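PDB 2B4W: uncharacterized protein from Leishmania major, which is of unknown function but probably adopts a five-bladed beta-propeller fold, as in proteins of the beta-fructosidase clan of glycosidases. Local coordinates for residues Cys33-Ser38 with Gly268-Ser273; Lys88-Met93 with Val137-Asp142; Gly146-Pro151 with Gly190-Ala195; Tyr196-Gly201 with Tyr295-His300; Ser200-Cys205 with Ala228-Pro233. All coordinates share one frame; numbering follows the deposited sequence.

Contact 1 (Cys33-Ser38 with Gly268-Ser273); sequences CSVPFS and GIVMRS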
# COMPACT_ATOMS: atom_id res chain seq x y z
N CYS A 33 2.50 -2.74 6.13
CA CYS A 33 3.46 -3.50 5.33
C CYS A 33 3.35 -3.12 3.86
O CYS A 33 2.38 -2.47 3.44
CB CYS A 33 3.17 -4.98 5.52
SG CYS A 33 3.58 -5.57 7.20
N SER A 34 4.33 -3.55 3.07
CA SER A 34 4.13 -3.54 1.63
C SER A 34 3.12 -4.61 1.24
O SER A 34 2.73 -5.45 2.06
CB SER A 34 5.41 -3.82 0.85
OG SER A 34 5.95 -5.06 1.18
N VAL A 35 2.71 -4.63 -0.03
CA VAL A 35 1.95 -5.84 -0.43
C VAL A 35 2.89 -7.01 -0.39
O VAL A 35 4.11 -6.86 -0.62
CB VAL A 35 1.36 -5.66 -1.83
CG1 VAL A 35 2.48 -5.51 -2.84
CG2 VAL A 35 0.48 -6.84 -2.18
N PRO A 36 2.50 -8.23 -0.08
CA PRO A 36 3.47 -9.32 -0.26
C PRO A 36 3.96 -9.46 -1.69
O PRO A 36 3.35 -8.97 -2.64
CB PRO A 36 2.65 -10.57 0.13
CG PRO A 36 1.69 -9.99 1.14
CD PRO A 36 1.22 -8.72 0.46
N PHE A 37 5.09 -10.16 -1.87
CA PHE A 37 5.68 -10.34 -3.20
C PHE A 37 6.42 -11.67 -3.16
O PHE A 37 6.44 -12.26 -2.07
CB PHE A 37 6.64 -9.23 -3.61
CG PHE A 37 7.85 -9.06 -2.69
CD1 PHE A 37 7.77 -8.35 -1.50
CD2 PHE A 37 9.07 -9.60 -3.04
CE1 PHE A 37 8.89 -8.21 -0.69
CE2 PHE A 37 10.19 -9.46 -2.26
CZ PHE A 37 10.10 -8.75 -1.07
N SER A 38 6.98 -12.13 -4.26
CA SER A 38 7.77 -13.37 -4.20
C SER A 38 9.17 -13.15 -4.76
O SER A 38 9.37 -12.35 -5.68
CB SER A 38 7.04 -14.48 -4.97
OG SER A 38 7.84 -14.93 -6.04
N GLY A 268 -1.99 -4.01 0.19
CA GLY A 268 -2.34 -4.35 -1.19
C GLY A 268 -3.13 -5.64 -1.27
O GLY A 268 -3.40 -6.32 -0.26
N ILE A 269 -3.51 -6.05 -2.48
CA ILE A 269 -4.17 -7.33 -2.64
C ILE A 269 -3.29 -8.36 -3.36
O ILE A 269 -2.39 -8.04 -4.13
CB ILE A 269 -5.48 -7.24 -3.44
CG1 ILE A 269 -5.20 -6.66 -4.81
CG2 ILE A 269 -6.55 -6.51 -2.64
CD1 ILE A 269 -6.35 -6.60 -5.79
N VAL A 270 -3.60 -9.62 -3.07
CA VAL A 270 -2.96 -10.73 -3.77
C VAL A 270 -4.05 -11.58 -4.45
O VAL A 270 -4.99 -11.99 -3.77
CB VAL A 270 -2.13 -11.60 -2.83
CG1 VAL A 270 -1.57 -12.82 -3.54
CG2 VAL A 270 -0.98 -10.81 -2.20
N MSE A 271 -3.93 -11.82 -5.74
CA MSE A 271 -4.87 -12.67 -6.47
C MSE A 271 -4.82 -14.11 -6.00
O MSE A 271 -3.78 -14.75 -5.86
CB MSE A 271 -4.55 -12.58 -7.96
CG MSE A 271 -5.66 -12.61 -8.98
SE MSE A 271 -7.18 -11.50 -8.57
CE MSE A 271 -8.30 -13.07 -8.54
N ARG A 272 -5.98 -14.69 -5.73
CA ARG A 272 -6.01 -16.09 -5.30
C ARG A 272 -6.48 -16.98 -6.45
O ARG A 272 -7.11 -16.45 -7.37
CB ARG A 272 -6.97 -16.28 -4.13
CG ARG A 272 -6.56 -15.53 -2.87
CD ARG A 272 -7.72 -15.46 -1.88
NE ARG A 272 -8.21 -16.79 -1.57
CZ ARG A 272 -7.95 -17.57 -0.54
NH1 ARG A 272 -7.16 -17.20 0.46
NH2 ARG A 272 -8.54 -18.76 -0.50
N SER A 273 -6.20 -18.28 -6.39
CA SER A 273 -6.55 -19.12 -7.54
C SER A 273 -8.04 -19.42 -7.57
O SER A 273 -8.61 -19.66 -8.64
CB SER A 273 -5.76 -20.42 -7.65
OG SER A 273 -5.34 -21.07 -6.48
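The backbones of 33-38 and 268-273 come together at Val35 and Gly268, whose CA atoms lie 4.6 Å apart, and then separate, so that Pro36 CA and Val270 CA are already 7.5 Å from each other. No backbone bond links the two segments; the contact is made by side chains, partly against backbone atoms. Val35 does most of it with one methyl. Its CG2 reaches across with the carbon anti to its own nitrogen, 3.7 Å from Ile269 O and 3.9 Å from Gly268 CA. The approach to Gly268 is possible because no side chain stands between the two backbones there. The same methyl just reaches Val270 CG2, which in turn lies 4.0 Å from Pro36 CD, the valine running at a slant to the proline ring.

This buried packing joins the loop before strand 37-39 to the last residues of strand 264-271, in what is probably a beta-propeller. Ile269 points the other way, onto Leu279 and Phe297, while its carbonyl oxygen, brushed by Val35, accepts a hydrogen bond from Tyr196 OH. Ser34 steadies the loop: OG donates to Val35 O over 3.1 Å from a position well above the carbonyl plane, and also bonds to Tyr46 N. Phe37 turns its ring back onto His44 and Tyr46, within its own sheet.

Contact 2 (Lys88-Met93 with Val137-Asp142); sequences KINNEM and VLQLQD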
# COMPACT_ATOMS: atom_id res chain seq x y z
N LYS A 88 6.51 -3.33 -9.53
CA LYS A 88 7.37 -3.91 -10.55
C LYS A 88 7.28 -3.07 -11.82
O LYS A 88 6.21 -2.87 -12.39
CB LYS A 88 7.03 -5.37 -10.83
CG LYS A 88 7.85 -6.13 -11.84
CD LYS A 88 7.23 -7.51 -12.15
CE LYS A 88 6.42 -7.45 -13.42
NZ LYS A 88 5.63 -8.70 -13.68
N ILE A 89 8.45 -2.56 -12.22
CA ILE A 89 8.54 -1.85 -13.50
C ILE A 89 9.73 -2.43 -14.26
O ILE A 89 10.84 -2.56 -13.75
CB ILE A 89 8.60 -0.33 -13.32
CG1 ILE A 89 7.40 0.21 -12.52
CG2 ILE A 89 8.66 0.42 -14.64
CD1 ILE A 89 7.60 0.18 -11.03
N ASN A 90 9.44 -2.85 -15.49
CA ASN A 90 10.40 -3.56 -16.34
C ASN A 90 11.23 -4.61 -15.62
O ASN A 90 12.46 -4.62 -15.58
CB ASN A 90 11.35 -2.56 -17.02
CG ASN A 90 10.57 -1.69 -17.98
OD1 ASN A 90 9.70 -2.20 -18.68
ND2 ASN A 90 10.88 -0.40 -18.00
N ASN A 91 10.56 -5.59 -15.02
CA ASN A 91 11.26 -6.74 -14.46
C ASN A 91 12.14 -6.45 -13.27
O ASN A 91 12.96 -7.28 -12.91
CB ASN A 91 12.07 -7.41 -15.61
CG ASN A 91 11.03 -7.85 -16.64
OD1 ASN A 91 11.06 -7.44 -17.79
ND2 ASN A 91 10.08 -8.69 -16.24
N GLU A 92 11.92 -5.29 -12.65
CA GLU A 92 12.63 -5.00 -11.41
C GLU A 92 11.70 -4.32 -10.40
O GLU A 92 10.62 -3.82 -10.74
CB GLU A 92 13.87 -4.13 -11.67
CG GLU A 92 13.58 -2.66 -11.90
CD GLU A 92 14.81 -1.77 -11.91
OE1 GLU A 92 15.89 -2.20 -11.46
OE2 GLU A 92 14.70 -0.61 -12.38
N MSE A 93 12.21 -4.35 -9.19
CA MSE A 93 11.56 -3.76 -8.04
C MSE A 93 11.92 -2.26 -7.97
O MSE A 93 13.09 -1.90 -8.09
CB MSE A 93 11.95 -4.48 -6.74
CG MSE A 93 11.23 -3.93 -5.51
SE MSE A 93 11.74 -4.73 -3.83
CE MSE A 93 10.33 -6.04 -3.99
N VAL A 137 3.47 4.20 -7.82
CA VAL A 137 3.61 4.05 -9.26
C VAL A 137 3.19 2.66 -9.71
O VAL A 137 3.07 1.77 -8.88
CB VAL A 137 5.07 4.24 -9.72
CG1 VAL A 137 5.63 5.56 -9.19
CG2 VAL A 137 5.97 3.09 -9.25
N LEU A 138 3.06 2.57 -11.02
CA LEU A 138 2.93 1.33 -11.76
C LEU A 138 3.29 1.52 -13.24
O LEU A 138 3.32 2.59 -13.80
CB LEU A 138 1.55 0.71 -11.68
CG LEU A 138 0.27 1.19 -12.33
CD1 LEU A 138 0.09 1.13 -13.82
CD2 LEU A 138 -0.85 0.26 -11.81
N GLN A 139 3.50 0.35 -13.85
CA GLN A 139 3.67 0.27 -15.30
C GLN A 139 2.33 0.11 -16.01
O GLN A 139 1.59 -0.82 -15.64
CB GLN A 139 4.58 -0.92 -15.62
CG GLN A 139 4.88 -1.01 -17.12
CD GLN A 139 6.35 -1.38 -17.26
OE1 GLN A 139 6.78 -2.23 -16.48
NE2 GLN A 139 7.06 -0.75 -18.18
N LEU A 140 2.02 0.98 -16.95
CA LEU A 140 0.77 1.03 -17.68
C LEU A 140 0.75 0.05 -18.85
O LEU A 140 1.76 -0.56 -19.18
CB LEU A 140 0.47 2.44 -18.22
CG LEU A 140 0.28 3.52 -17.15
CD1 LEU A 140 0.35 4.93 -17.72
CD2 LEU A 140 -1.06 3.32 -16.43
N GLN A 141 -0.43 -0.10 -19.46
CA GLN A 141 -0.56 -1.08 -20.55
C GLN A 141 0.48 -0.95 -21.63
O GLN A 141 1.10 -1.90 -22.14
CB GLN A 141 -1.98 -0.91 -21.13
CG GLN A 141 -2.40 -2.10 -21.98
CD GLN A 141 -3.78 -1.97 -22.61
OE1 GLN A 141 -4.08 -0.99 -23.29
NE2 GLN A 141 -4.60 -2.99 -22.39
N ASP A 142 0.73 0.28 -22.05
CA ASP A 142 1.65 0.56 -23.15
C ASP A 142 3.10 0.62 -22.69
O ASP A 142 4.01 0.84 -23.49
CB ASP A 142 1.25 1.90 -23.77
CG ASP A 142 1.60 3.13 -22.97
OD1 ASP A 142 2.06 3.06 -21.81
OD2 ASP A 142 1.39 4.23 -23.56
O HOH W 1 5.76 -4.45 -14.65
O HOH W 2 3.58 -2.05 -12.02
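The two amides of Asn90 and Gln139 meet with their planes 64° apart, and each uses a different part of itself. Gln139 offers its edge: NE2 donates to Asn90 OD1 over 3.1 Å, with the acceptor near the plane of the glutamine amide. Asn90 is met over its face instead, since that donor stands 52° out of the asparagine carbonyl plane. Gln139 OE1 takes the backbone Asn90 N at 2.9 Å in an almost straight bond (177°), and accepts a second from a water that also donates to Lys88 O. NE2 also donates to Gly143 O, its strongest polar partner, so both ends of the glutamine amide are held and its rotation is fixed. A bend at chi2 delivers the group to the turn.

Beside the amides, Ile89 CG2 rests 3.7 Å from Gln139 OE1, and the Ile89 and Val137 side chains cross at about a right angle, CD1 3.8 Å from CG2. A second water joins Lys88 O to Gln139 N, 3.0 Å from that nitrogen. Two waters and the glutamine side chain thus link the edges of two separate sheets, the glutamine gripping a two-residue beta-hairpin with a type I' turn, probably at the border of two propeller blades.

Contact 3 (Gly146-Pro151 with Gly190-Ala195); sequences GVFSRP and GGVNQA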
# COMPACT_ATOMS: atom_id res chain seq x y z
N GLY A 146 2.60 5.14 -14.80
CA GLY A 146 1.58 5.90 -14.10
C GLY A 146 2.08 6.31 -12.72
O GLY A 146 2.66 5.51 -11.98
N VAL A 147 1.86 7.58 -12.36
CA VAL A 147 2.29 8.02 -11.04
C VAL A 147 1.15 8.72 -10.30
O VAL A 147 0.48 9.62 -10.82
CB VAL A 147 3.52 8.94 -11.08
CG1 VAL A 147 4.06 9.13 -9.66
CG2 VAL A 147 4.62 8.39 -11.99
N PHE A 148 0.95 8.28 -9.06
CA PHE A 148 0.00 8.90 -8.16
C PHE A 148 0.70 9.72 -7.07
O PHE A 148 1.60 9.23 -6.39
CB PHE A 148 -0.86 7.87 -7.45
CG PHE A 148 -1.74 7.02 -8.35
CD1 PHE A 148 -1.29 5.84 -8.92
CD2 PHE A 148 -3.03 7.45 -8.60
CE1 PHE A 148 -2.11 5.07 -9.74
CE2 PHE A 148 -3.85 6.69 -9.41
CZ PHE A 148 -3.39 5.50 -9.96
N SER A 149 0.27 10.96 -6.91
CA SER A 149 0.76 11.85 -5.87
C SER A 149 -0.24 11.99 -4.74
O SER A 149 -1.35 11.46 -4.87
CB SER A 149 1.00 13.24 -6.48
OG SER A 149 -0.26 13.75 -6.91
N ARG A 150 0.12 12.66 -3.66
CA ARG A 150 -0.79 12.83 -2.54
C ARG A 150 -0.47 14.10 -1.75
O ARG A 150 -0.01 14.03 -0.60
CB ARG A 150 -0.77 11.62 -1.60
CG ARG A 150 -2.12 11.25 -1.02
CD ARG A 150 -2.66 12.31 -0.06
NE ARG A 150 -1.74 12.41 1.07
CZ ARG A 150 -1.88 11.96 2.30
NH1 ARG A 150 -2.97 11.32 2.70
NH2 ARG A 150 -0.89 12.17 3.17
N PRO A 151 -0.71 15.27 -2.30
CA PRO A 151 -0.56 16.48 -1.48
C PRO A 151 -1.57 16.51 -0.33
O PRO A 151 -2.77 16.35 -0.48
CB PRO A 151 -0.84 17.62 -2.46
CG PRO A 151 -1.58 17.00 -3.60
CD PRO A 151 -1.10 15.57 -3.69
N GLY A 190 -6.85 10.71 2.09
CA GLY A 190 -6.65 9.34 1.65
C GLY A 190 -5.39 9.24 0.80
O GLY A 190 -4.56 10.15 0.81
N GLY A 191 -5.29 8.13 0.10
CA GLY A 191 -4.14 7.69 -0.65
C GLY A 191 -4.31 6.34 -1.33
O GLY A 191 -5.08 5.47 -0.92
N VAL A 192 -3.56 6.20 -2.41
CA VAL A 192 -3.33 4.96 -3.11
C VAL A 192 -2.18 4.26 -2.37
O VAL A 192 -1.20 4.90 -2.00
CB VAL A 192 -2.99 5.15 -4.59
CG1 VAL A 192 -2.60 3.81 -5.22
CG2 VAL A 192 -4.15 5.77 -5.35
N ASN A 193 -2.33 2.98 -2.13
CA ASN A 193 -1.31 2.20 -1.44
C ASN A 193 -0.70 1.18 -2.41
O ASN A 193 0.48 0.90 -2.36
CB ASN A 193 -1.91 1.50 -0.23
CG ASN A 193 -2.16 2.48 0.92
OD1 ASN A 193 -3.25 3.02 1.05
ND2 ASN A 193 -1.10 2.68 1.69
N GLN A 194 -1.53 0.62 -3.29
CA GLN A 194 -1.05 -0.28 -4.32
C GLN A 194 -1.95 -0.12 -5.55
O GLN A 194 -3.18 -0.24 -5.42
CB GLN A 194 -0.99 -1.72 -3.83
CG GLN A 194 -0.24 -2.70 -4.74
CD GLN A 194 1.25 -2.45 -4.65
OE1 GLN A 194 1.75 -2.02 -3.61
NE2 GLN A 194 1.99 -2.70 -5.72
N ALA A 195 -1.30 0.17 -6.68
CA ALA A 195 -1.90 0.22 -8.00
C ALA A 195 -1.58 -1.01 -8.84
O ALA A 195 -0.51 -1.60 -8.85
CB ALA A 195 -1.51 1.48 -8.76
O HOH W 3 -1.79 8.38 -3.58
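A seam between two sheets, probably adjacent propeller blades, is closed where Phe148 and Arg150 of 146-151 meet the bulged strand 188-198. The bulge is a classic one, with Asn193 and Gln194 both facing Ile206, and it turns the chain so that Val192 and Ala195, on its two sides, both point at the phenylalanine. Val192 CG2 sits over one face of the Phe148 ring in a CH-pi contact, 4.2 Å from the ring centroid and displaced toward CD2. Ala195 CB approaches obliquely, 3.8 Å from Phe148 CE1. The valine and the aromatic side chain cross at roughly a right angle, and Phe161, Val203 and Cys205 add to the apolar surroundings of the ring.

The polar half lies at the other end. Arg150 folds back at chi2 and chi3 (-67° and -63°), which wraps its chain around Gly190 O: NH1 donates to that oxygen over 2.7 Å, while CD comes within 3.0 Å of it. The donor stands above the carbonyl plane, and the oxygen is tilted a little from the guanidinium plane. NH2 of the same group forms a salt bridge with Asp134, so a second residue helps set its orientation. Gly191 CA lies 4.1 Å from Arg150 CG. Between the two halves a water takes the hydrogen of Val192 N at 3.0 Å and bonds only weakly to Ser149 O.

In a contact whose touching residues are all buried, the chemistry implies a division of labour: the ring fills the apolar side, while the guanidinium satisfies a buried carbonyl and Asp134 probably balances its charge.

Contact 4 (Tyr196-Gly201 with Tyr295-His300); sequences YLLSSG and YPFKGH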
# COMPACT_ATOMS: atom_id res chain seq x y z
N TYR A 196 -2.59 -1.43 -9.60
CA TYR A 196 -2.60 -2.61 -10.44
C TYR A 196 -3.01 -2.27 -11.87
O TYR A 196 -3.91 -1.45 -12.03
CB TYR A 196 -3.59 -3.66 -9.92
CG TYR A 196 -3.22 -4.13 -8.51
CD1 TYR A 196 -3.57 -3.41 -7.39
CD2 TYR A 196 -2.49 -5.30 -8.35
CE1 TYR A 196 -3.23 -3.83 -6.12
CE2 TYR A 196 -2.14 -5.73 -7.09
CZ TYR A 196 -2.51 -4.99 -5.99
OH TYR A 196 -2.14 -5.43 -4.73
N LEU A 197 -2.37 -2.91 -12.83
CA LEU A 197 -2.80 -2.81 -14.21
C LEU A 197 -3.84 -3.89 -14.51
O LEU A 197 -3.61 -5.07 -14.25
CB LEU A 197 -1.65 -2.95 -15.21
CG LEU A 197 -2.03 -3.07 -16.69
CD1 LEU A 197 -2.63 -1.76 -17.16
CD2 LEU A 197 -0.83 -3.45 -17.55
N LEU A 198 -4.95 -3.46 -15.07
CA LEU A 198 -6.05 -4.33 -15.45
C LEU A 198 -6.06 -4.60 -16.93
O LEU A 198 -5.70 -3.75 -17.74
CB LEU A 198 -7.38 -3.67 -15.04
CG LEU A 198 -7.49 -3.28 -13.57
CD1 LEU A 198 -8.88 -2.74 -13.22
CD2 LEU A 198 -7.16 -4.48 -12.69
N SER A 199 -6.52 -5.78 -17.33
CA SER A 199 -6.61 -6.16 -18.72
C SER A 199 -7.36 -5.15 -19.58
O SER A 199 -7.18 -5.16 -20.81
CB SER A 199 -7.32 -7.52 -18.84
OG SER A 199 -8.66 -7.26 -18.46
N SER A 200 -8.17 -4.27 -19.01
CA SER A 200 -8.87 -3.21 -19.70
C SER A 200 -7.99 -2.02 -20.07
O SER A 200 -8.41 -1.17 -20.86
CB SER A 200 -10.02 -2.70 -18.81
OG SER A 200 -9.59 -2.55 -17.48
N GLY A 201 -6.79 -1.96 -19.49
CA GLY A 201 -5.90 -0.84 -19.70
C GLY A 201 -6.07 0.22 -18.63
O GLY A 201 -5.31 1.16 -18.47
N TYR A 295 -13.13 -10.16 -5.46
CA TYR A 295 -12.40 -9.34 -6.40
C TYR A 295 -13.00 -7.95 -6.47
O TYR A 295 -14.17 -7.75 -6.81
CB TYR A 295 -12.40 -9.93 -7.80
CG TYR A 295 -11.53 -9.21 -8.81
CD1 TYR A 295 -10.16 -9.08 -8.63
CD2 TYR A 295 -12.08 -8.64 -9.96
CE1 TYR A 295 -9.36 -8.43 -9.55
CE2 TYR A 295 -11.30 -7.98 -10.89
CZ TYR A 295 -9.94 -7.88 -10.67
OH TYR A 295 -9.13 -7.23 -11.58
N PRO A 296 -12.19 -6.94 -6.16
CA PRO A 296 -12.76 -5.60 -6.08
C PRO A 296 -12.73 -4.74 -7.34
O PRO A 296 -13.05 -3.54 -7.26
CB PRO A 296 -11.80 -4.99 -5.03
CG PRO A 296 -10.49 -5.60 -5.35
CD PRO A 296 -10.77 -6.99 -5.83
N PHE A 297 -12.38 -5.25 -8.50
CA PHE A 297 -12.42 -4.43 -9.71
C PHE A 297 -13.34 -5.10 -10.74
O PHE A 297 -13.16 -4.93 -11.95
CB PHE A 297 -11.04 -4.23 -10.32
CG PHE A 297 -9.91 -3.86 -9.37
CD1 PHE A 297 -10.01 -2.74 -8.56
CD2 PHE A 297 -8.76 -4.62 -9.29
CE1 PHE A 297 -8.99 -2.38 -7.69
CE2 PHE A 297 -7.74 -4.28 -8.42
CZ PHE A 297 -7.86 -3.16 -7.60
N LYS A 298 -14.31 -5.85 -10.21
CA LYS A 298 -15.27 -6.59 -11.01
C LYS A 298 -15.83 -5.74 -12.15
O LYS A 298 -16.23 -4.60 -11.99
CB LYS A 298 -16.40 -7.13 -10.13
N GLY A 299 -15.82 -6.35 -13.33
CA GLY A 299 -16.31 -5.70 -14.52
C GLY A 299 -15.28 -4.81 -15.18
O GLY A 299 -15.55 -4.27 -16.25
N HIS A 300 -14.09 -4.63 -14.59
CA HIS A 300 -13.14 -3.76 -15.29
C HIS A 300 -11.93 -4.56 -15.73
O HIS A 300 -10.85 -4.02 -15.98
CB HIS A 300 -12.73 -2.58 -14.43
CG HIS A 300 -13.80 -1.66 -13.97
ND1 HIS A 300 -14.42 -1.79 -12.75
CD2 HIS A 300 -14.35 -0.58 -14.57
CE1 HIS A 300 -15.32 -0.83 -12.61
NE2 HIS A 300 -15.30 -0.07 -13.70
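Apolar packing centres on Leu198, whose two methyls part company over the loop 295-300. CD2 lies 3.8 Å from Phe297 CD2 and 3.6 Å from Tyr295 OH, whereas CD1 settles against the base of the phenylalanine, 3.9 Å from Phe297 CB, and against His300 CB. Leucine and phenylalanine cross at about a right angle. Tyr196 makes a lighter, oblique contact, its CD1 being 4.3 Å from Phe297 CZ.

Neighbours in the loop also pack on its rings. Pro296 CG stands over the centre of one face of the Phe297 ring, and Tyr295 OH lies at the edge of that ring, in its plane; this hydroxyl is hydrogen-bonded to Gly301 O.

Two turns face each other here: a type I turn, Leu198 to Gly201, leaves strand 188-198, and a type II turn, Phe297 to His300, lies in the connection from strand 287-293 to strand 303-304. The contact thus sits where strand 303-304, late in the chain, joins the sheet of 188-198, consistent with a propeller.

Among polar contacts, Gly201 N to Leu198 O (2.7 Å) and His300 N to Phe297 O (2.8 Å) close the turns. His300 ND1 adds a weak bond to Phe297 O. Ser200 OG is modelled implausibly close to His300 O, so the detail of that bond is doubtful.

Contact 5 (Ser200-Cys205 with Ala228-Pro233); sequences SGKVGC and AFVLDP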
# COMPACT_ATOMS: atom_id res chain seq x y z
N SER A 200 -8.17 -4.27 -19.01
CA SER A 200 -8.87 -3.21 -19.70
C SER A 200 -7.99 -2.02 -20.07
O SER A 200 -8.41 -1.17 -20.86
CB SER A 200 -10.02 -2.70 -18.81
OG SER A 200 -9.59 -2.55 -17.48
N GLY A 201 -6.79 -1.96 -19.49
CA GLY A 201 -5.90 -0.84 -19.70
C GLY A 201 -6.07 0.22 -18.63
O GLY A 201 -5.31 1.16 -18.47
N LYS A 202 -7.13 0.08 -17.86
CA LYS A 202 -7.51 0.85 -16.71
C LYS A 202 -6.64 0.45 -15.51
O LYS A 202 -5.90 -0.53 -15.55
CB LYS A 202 -8.98 0.67 -16.30
CG LYS A 202 -9.97 1.00 -17.40
CD LYS A 202 -11.32 1.39 -16.82
CE LYS A 202 -12.29 1.83 -17.91
NZ LYS A 202 -11.91 1.35 -19.27
N VAL A 203 -6.75 1.25 -14.46
CA VAL A 203 -5.91 1.03 -13.28
C VAL A 203 -6.74 0.75 -12.04
O VAL A 203 -7.54 1.57 -11.61
CB VAL A 203 -4.99 2.24 -13.02
CG1 VAL A 203 -4.20 2.03 -11.74
CG2 VAL A 203 -4.06 2.47 -14.20
N GLY A 204 -6.52 -0.43 -11.48
CA GLY A 204 -7.09 -0.84 -10.22
C GLY A 204 -6.26 -0.30 -9.07
O GLY A 204 -5.11 -0.67 -8.88
N CYS A 205 -6.85 0.59 -8.26
CA CYS A 205 -6.14 1.01 -7.06
C CYS A 205 -6.77 0.47 -5.77
O CYS A 205 -8.00 0.43 -5.57
CB CYS A 205 -6.05 2.53 -6.95
SG CYS A 205 -5.51 3.37 -8.45
N ALA A 228 -11.13 0.98 -2.59
CA ALA A 228 -10.74 0.62 -3.96
C ALA A 228 -11.47 1.53 -4.94
O ALA A 228 -12.58 1.97 -4.65
CB ALA A 228 -11.06 -0.83 -4.30
N PHE A 229 -10.86 1.79 -6.08
CA PHE A 229 -11.48 2.43 -7.22
C PHE A 229 -10.73 2.04 -8.49
O PHE A 229 -9.62 1.50 -8.45
CB PHE A 229 -11.51 3.96 -7.07
CG PHE A 229 -10.13 4.55 -6.88
CD1 PHE A 229 -9.61 4.66 -5.60
CD2 PHE A 229 -9.36 4.98 -7.95
CE1 PHE A 229 -8.34 5.19 -5.42
CE2 PHE A 229 -8.09 5.49 -7.78
CZ PHE A 229 -7.60 5.60 -6.49
N VAL A 230 -11.35 2.37 -9.62
CA VAL A 230 -10.69 2.13 -10.90
C VAL A 230 -10.55 3.48 -11.59
O VAL A 230 -11.47 4.30 -11.56
CB VAL A 230 -11.45 1.13 -11.78
CG1 VAL A 230 -10.82 0.97 -13.14
CG2 VAL A 230 -11.51 -0.22 -11.08
N LEU A 231 -9.37 3.64 -12.16
CA LEU A 231 -8.97 4.83 -12.87
C LEU A 231 -8.82 4.55 -14.35
O LEU A 231 -8.16 3.58 -14.73
CB LEU A 231 -7.61 5.35 -12.36
CG LEU A 231 -6.96 6.33 -13.35
CD1 LEU A 231 -7.68 7.66 -13.26
CD2 LEU A 231 -5.46 6.49 -13.09
N ASP A 232 -9.40 5.43 -15.15
CA ASP A 232 -9.03 5.41 -16.56
C ASP A 232 -7.91 6.42 -16.78
O ASP A 232 -8.15 7.62 -16.63
CB ASP A 232 -10.24 5.70 -17.45
CG ASP A 232 -9.93 5.46 -18.92
OD1 ASP A 232 -8.99 6.10 -19.43
OD2 ASP A 232 -10.64 4.63 -19.52
N PRO A 233 -6.73 5.93 -17.14
CA PRO A 233 -5.53 6.77 -17.12
C PRO A 233 -5.60 7.83 -18.22
O PRO A 233 -4.82 8.79 -18.22
CB PRO A 233 -4.38 5.78 -17.35
CG PRO A 233 -4.98 4.54 -17.90
CD PRO A 233 -6.45 4.57 -17.61
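Four backbone hydrogen bonds form the first shell between 200-205 and 228-233. Val203 N gives to Leu231 O at 2.7 Å, and Leu231 N returns to Val203 O. A step further on, Cys205 N reaches Phe229 O at 2.9 Å and Phe229 N answers to Cys205 O. Gly204 and Val230 form the non-hydrogen-bonded pair between these two. The strands run antiparallel at 161°.

On the face carrying Val203, Cys205, Phe229 and Leu231, the cysteine leans over the phenylalanine ring. Cys205 CB lies above one face, 3.8 Å from the centroid, in a CH-pi contact, and SG meets the ring obliquely, 3.4 Å from Phe229 CE2. Phe229 reaches this place because its ring carbon lies between the backbone N and carbonyl carbon (chi1 57°), folding the ring back over the neighbouring strand. Val203 CB and Leu231 CB pack side by side. Ile238 touches both Phe229 and Leu231, and Val192 packs on Cys205.

At the open end of the ladder, Lys202 crosses Val230 nearly at a right angle, with CB 3.7 Å from Val230 CG1, and extends to a long salt bridge, NZ to Asp232 OD2, at 3.5 Å. The carboxylate is set from outside, for OD1 takes the backbone nitrogens of Gln234 and Ser235. Pro233 CG rests 3.4 Å from Gly201 O.

Strand 238-245 flanks 223-231, and 188-198 flanks 203-211, so the pair forms two inner strands of an antiparallel sheet, a beta-hairpin consistent with a propeller blade.

How the contacts relate
From the N terminus, contact 1 opens at 33-38 and closes only at 268-273, a loop that encloses contacts 2, 3 and 5. Contact 2 closes before contact 3 opens, and contact 3 before contacts 4 and 5, which both start in the same turn and share Ser200 and Gly201. Contact 5 closes a hairpin soon afterwards; contact 4 runs on to 295-300 and so crosses contact 1. Strand 136-139 pairs with 145-149, joining contact 2 to contact 3, and strand 188-198 carries contacts 3 and 4. Together they tie successive sheets to one another, probably as blades of a propeller, with contacts 1 and 4 tying late segments to earlier ones.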